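Local coordinates for colicin B (Escherichia coli, PDB 1RH1), which kills Escherichia coli and closely related bacteria by forming channels that depolarise the cytoplasmic membrane and dissipate cellular energy, at residues L114-L128 / L174-I188. Residues are numbered along the deposited sequence; the frame is centred on the assembly and turned at random.
Sequences LPEPSRPAAVSFARL and LMQNGTQYMAIIGGI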
# COMPACT_ATOMS: atom_id res chain seq x y z
N LEU A 114 7.74 2.45 -12.30
CA LEU A 114 8.03 2.57 -10.88
C LEU A 114 8.95 1.44 -10.38
O LEU A 114 8.85 0.33 -10.90
CB LEU A 114 6.73 2.54 -10.07
CG LEU A 114 5.82 3.74 -10.04
CD1 LEU A 114 4.60 3.45 -9.20
CD2 LEU A 114 6.56 4.90 -9.44
N PRO A 115 9.85 1.63 -9.39
CA PRO A 115 10.57 0.55 -8.70
C PRO A 115 9.63 -0.53 -8.15
O PRO A 115 9.77 -1.75 -8.35
CB PRO A 115 11.32 1.31 -7.67
CG PRO A 115 11.59 2.63 -8.33
CD PRO A 115 10.22 2.92 -8.84
N GLU A 116 8.61 -0.03 -7.45
CA GLU A 116 7.58 -0.88 -6.92
C GLU A 116 6.24 -0.23 -7.23
O GLU A 116 5.88 0.84 -6.73
CB GLU A 116 7.75 -1.03 -5.44
CG GLU A 116 7.01 -2.22 -4.88
CD GLU A 116 7.53 -3.59 -5.29
OE1 GLU A 116 8.74 -3.77 -5.55
OE2 GLU A 116 6.71 -4.51 -5.32
N PRO A 117 5.46 -0.88 -8.09
CA PRO A 117 4.12 -0.49 -8.45
C PRO A 117 3.19 -0.36 -7.26
O PRO A 117 3.09 -1.23 -6.40
CB PRO A 117 3.71 -1.55 -9.43
CG PRO A 117 4.45 -2.77 -8.94
CD PRO A 117 5.81 -2.14 -8.74
N SER A 118 2.51 0.77 -7.37
CA SER A 118 1.52 1.37 -6.50
C SER A 118 2.16 2.04 -5.30
O SER A 118 1.53 2.25 -4.25
CB SER A 118 0.51 0.33 -6.00
OG SER A 118 1.00 -0.36 -4.86
N ARG A 119 3.44 2.36 -5.49
CA ARG A 119 4.23 2.96 -4.46
C ARG A 119 5.12 3.99 -5.10
O ARG A 119 5.69 3.72 -6.17
CB ARG A 119 5.07 1.92 -3.78
CG ARG A 119 4.33 1.36 -2.59
CD ARG A 119 5.23 0.56 -1.65
NE ARG A 119 6.39 1.36 -1.29
CZ ARG A 119 6.44 2.16 -0.24
NH1 ARG A 119 5.43 2.31 0.62
NH2 ARG A 119 7.53 2.89 -0.13
N PRO A 120 5.28 5.17 -4.47
CA PRO A 120 5.94 6.31 -5.05
C PRO A 120 7.40 6.00 -5.39
O PRO A 120 7.90 4.94 -5.04
CB PRO A 120 5.73 7.36 -4.01
CG PRO A 120 5.90 6.61 -2.75
CD PRO A 120 5.08 5.39 -3.05
N ALA A 121 8.06 6.87 -6.15
CA ALA A 121 9.45 6.66 -6.51
C ALA A 121 10.23 7.83 -5.92
O ALA A 121 9.69 8.93 -5.78
CB ALA A 121 9.60 6.66 -8.01
N ALA A 122 11.50 7.63 -5.58
CA ALA A 122 12.23 8.68 -4.92
C ALA A 122 13.63 8.85 -5.43
O ALA A 122 14.25 7.89 -5.85
CB ALA A 122 12.32 8.37 -3.44
N VAL A 123 14.10 10.10 -5.41
CA VAL A 123 15.47 10.42 -5.70
C VAL A 123 16.00 11.45 -4.67
O VAL A 123 15.43 12.52 -4.52
CB VAL A 123 15.59 10.97 -7.14
CG1 VAL A 123 17.07 11.22 -7.42
CG2 VAL A 123 15.12 9.96 -8.20
N SER A 124 17.08 11.19 -3.94
CA SER A 124 17.62 12.12 -2.95
C SER A 124 18.22 13.43 -3.47
O SER A 124 18.85 13.41 -4.52
CB SER A 124 18.71 11.42 -2.13
OG SER A 124 19.79 11.00 -2.95
N PHE A 125 18.05 14.55 -2.75
CA PHE A 125 18.71 15.79 -3.11
C PHE A 125 19.66 16.34 -2.02
O PHE A 125 20.52 17.20 -2.25
CB PHE A 125 17.61 16.80 -3.52
CG PHE A 125 16.58 17.26 -2.51
CD1 PHE A 125 16.85 18.37 -1.70
CD2 PHE A 125 15.37 16.59 -2.38
CE1 PHE A 125 15.92 18.78 -0.76
CE2 PHE A 125 14.45 17.02 -1.44
CZ PHE A 125 14.72 18.11 -0.64
N ALA A 126 19.58 15.80 -0.79
CA ALA A 126 20.49 16.11 0.32
C ALA A 126 20.54 14.94 1.27
O ALA A 126 19.52 14.29 1.51
CB ALA A 126 20.05 17.27 1.15
N ARG A 127 21.76 14.69 1.77
CA ARG A 127 22.13 13.63 2.72
C ARG A 127 22.36 14.23 4.10
O ARG A 127 23.05 15.22 4.24
CB ARG A 127 23.42 12.95 2.28
CG ARG A 127 23.85 11.75 3.14
CD ARG A 127 25.10 11.07 2.61
NE ARG A 127 26.20 12.02 2.56
CZ ARG A 127 27.14 12.11 3.51
NH1 ARG A 127 27.12 11.30 4.57
NH2 ARG A 127 28.07 13.07 3.46
N LEU A 128 21.78 13.60 5.12
CA LEU A 128 21.86 14.07 6.49
C LEU A 128 22.75 13.34 7.52
O LEU A 128 22.63 12.13 7.82
CB LEU A 128 20.44 14.15 7.00
CG LEU A 128 19.62 15.41 6.80
CD1 LEU A 128 19.63 15.94 5.39
CD2 LEU A 128 18.24 15.04 7.22
N LEU A 174 14.05 10.06 3.20
CA LEU A 174 14.31 8.70 2.76
C LEU A 174 15.31 8.02 3.66
O LEU A 174 16.50 8.35 3.70
CB LEU A 174 14.93 8.67 1.36
CG LEU A 174 14.25 8.06 0.21
CD1 LEU A 174 15.33 7.58 -0.69
CD2 LEU A 174 13.34 6.94 0.62
N MET A 175 14.81 7.00 4.34
CA MET A 175 15.71 6.21 5.15
C MET A 175 16.43 5.24 4.23
O MET A 175 15.84 4.28 3.74
CB MET A 175 14.88 5.49 6.18
CG MET A 175 15.45 5.49 7.59
SD MET A 175 15.78 7.12 8.25
CE MET A 175 17.43 6.56 8.36
N GLN A 176 17.70 5.50 3.90
CA GLN A 176 18.44 4.60 3.03
C GLN A 176 19.73 4.10 3.63
O GLN A 176 20.77 4.75 3.57
CB GLN A 176 18.77 5.27 1.74
CG GLN A 176 17.53 5.43 0.93
CD GLN A 176 17.68 4.90 -0.48
OE1 GLN A 176 16.95 3.98 -0.89
NE2 GLN A 176 18.63 5.46 -1.25
N ASN A 177 19.62 2.87 4.16
CA ASN A 177 20.66 2.08 4.83
C ASN A 177 21.08 2.63 6.17
O ASN A 177 22.26 2.78 6.49
CB ASN A 177 21.93 1.93 3.95
CG ASN A 177 21.73 0.86 2.88
OD1 ASN A 177 21.41 -0.29 3.19
ND2 ASN A 177 21.88 1.22 1.61
N GLY A 178 20.05 2.91 6.97
CA GLY A 178 20.26 3.41 8.30
C GLY A 178 20.69 4.86 8.31
O GLY A 178 20.68 5.43 9.40
N THR A 179 21.09 5.49 7.19
CA THR A 179 21.40 6.92 7.12
C THR A 179 20.21 7.65 6.48
O THR A 179 19.71 7.22 5.43
CB THR A 179 22.74 7.18 6.31
OG1 THR A 179 22.45 8.06 5.23
CG2 THR A 179 23.39 5.91 5.78
N GLN A 180 19.74 8.75 7.10
CA GLN A 180 18.57 9.49 6.61
C GLN A 180 18.91 10.49 5.51
O GLN A 180 19.84 11.29 5.60
CB GLN A 180 17.91 10.22 7.79
CG GLN A 180 16.76 11.20 7.55
CD GLN A 180 16.47 12.03 8.79
OE1 GLN A 180 15.46 11.85 9.44
NE2 GLN A 180 17.31 12.94 9.22
N TYR A 181 18.13 10.39 4.43
CA TYR A 181 18.23 11.24 3.26
C TYR A 181 17.06 12.22 3.12
O TYR A 181 16.05 12.04 3.79
CB TYR A 181 18.27 10.36 2.05
CG TYR A 181 19.61 9.70 1.93
CD1 TYR A 181 19.92 8.54 2.62
CD2 TYR A 181 20.56 10.30 1.09
CE1 TYR A 181 21.17 7.96 2.48
CE2 TYR A 181 21.81 9.72 0.95
CZ TYR A 181 22.10 8.56 1.65
OH TYR A 181 23.35 8.01 1.50
N MET A 182 17.17 13.28 2.32
CA MET A 182 16.00 14.07 1.97
C MET A 182 15.82 13.93 0.47
O MET A 182 16.76 14.15 -0.29
CB MET A 182 16.21 15.52 2.36
CG MET A 182 16.13 15.63 3.88
SD MET A 182 15.00 16.92 4.41
CE MET A 182 13.54 16.30 3.65
N ALA A 183 14.61 13.54 0.06
CA ALA A 183 14.30 13.17 -1.31
C ALA A 183 13.08 13.79 -1.92
O ALA A 183 12.27 14.37 -1.22
CB ALA A 183 14.08 11.71 -1.43
N ILE A 184 12.91 13.65 -3.24
CA ILE A 184 11.71 14.08 -3.92
C ILE A 184 10.93 12.86 -4.36
O ILE A 184 11.40 12.07 -5.16
CB ILE A 184 12.05 14.97 -5.14
CG1 ILE A 184 10.77 15.28 -5.88
CG2 ILE A 184 13.08 14.32 -6.04
CD1 ILE A 184 11.02 16.10 -7.13
N ILE A 185 9.74 12.66 -3.82
CA ILE A 185 8.98 11.52 -4.25
C ILE A 185 7.96 11.88 -5.29
O ILE A 185 7.61 13.03 -5.50
CB ILE A 185 8.31 10.86 -3.03
CG1 ILE A 185 7.55 11.79 -2.14
CG2 ILE A 185 9.44 10.27 -2.23
CD1 ILE A 185 6.87 11.13 -0.93
N GLY A 186 7.49 10.89 -6.00
CA GLY A 186 6.50 11.10 -7.04
C GLY A 186 6.12 9.78 -7.68
O GLY A 186 6.54 8.73 -7.22
N GLY A 187 5.29 9.82 -8.72
CA GLY A 187 5.01 8.61 -9.46
C GLY A 187 3.63 8.01 -9.28
O GLY A 187 3.11 7.45 -10.24
N ILE A 188 3.07 8.00 -8.06
CA ILE A 188 1.70 7.56 -7.84
C ILE A 188 0.85 8.79 -7.49
O ILE A 188 1.35 9.90 -7.27
CB ILE A 188 1.56 6.50 -6.69
CG1 ILE A 188 1.99 7.02 -5.32
CG2 ILE A 188 2.40 5.31 -7.10
CD1 ILE A 188 1.90 5.96 -4.21
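Ala121 to Leu128 pairs antiparallel with Gln180 to Gly186, in register from Ala121–Gly186 to Ser124–Ala183, then shifted by one residue at a classic beta bulge. There two residues, Phe125 and Ala126, stand opposite the single Met182: its O takes Phe125 N at 2.8 Å and, weakly, Ala126 N at 3.3 Å, while Met182 N returns a nearly straight bond to Ala126 O. This ladder joins the hairpin of strands 169-176 and 179-186 to strand 121-128, whose other side pairs with strand 252-256. The Phe125 ring, its CG placed between backbone N and carbonyl carbon (chi1 64°), folds back over the neighbouring strand: Met182 CB lies 4.2 Å above one face, displaced from the ring centre, and Ile184 N sits at the edge. Beyond the bulge, Leu128 CD1 packs on Met182 CG, and the Arg127 methylenes cross the Tyr181 ring obliquely, CG 3.6 Å from Tyr181 CE2, while Arg127 NE reaches Glu250 in a salt bridge. At the other end, where the chain turns a corner at Gly187 and Ile188, the Ile188 side chain packs against the loop before strand 121-128, crossing Leu114 at about a right angle with CG2 3.6 Å from Leu114 CD1 and setting CD1 3.4 Å from Pro120 CD.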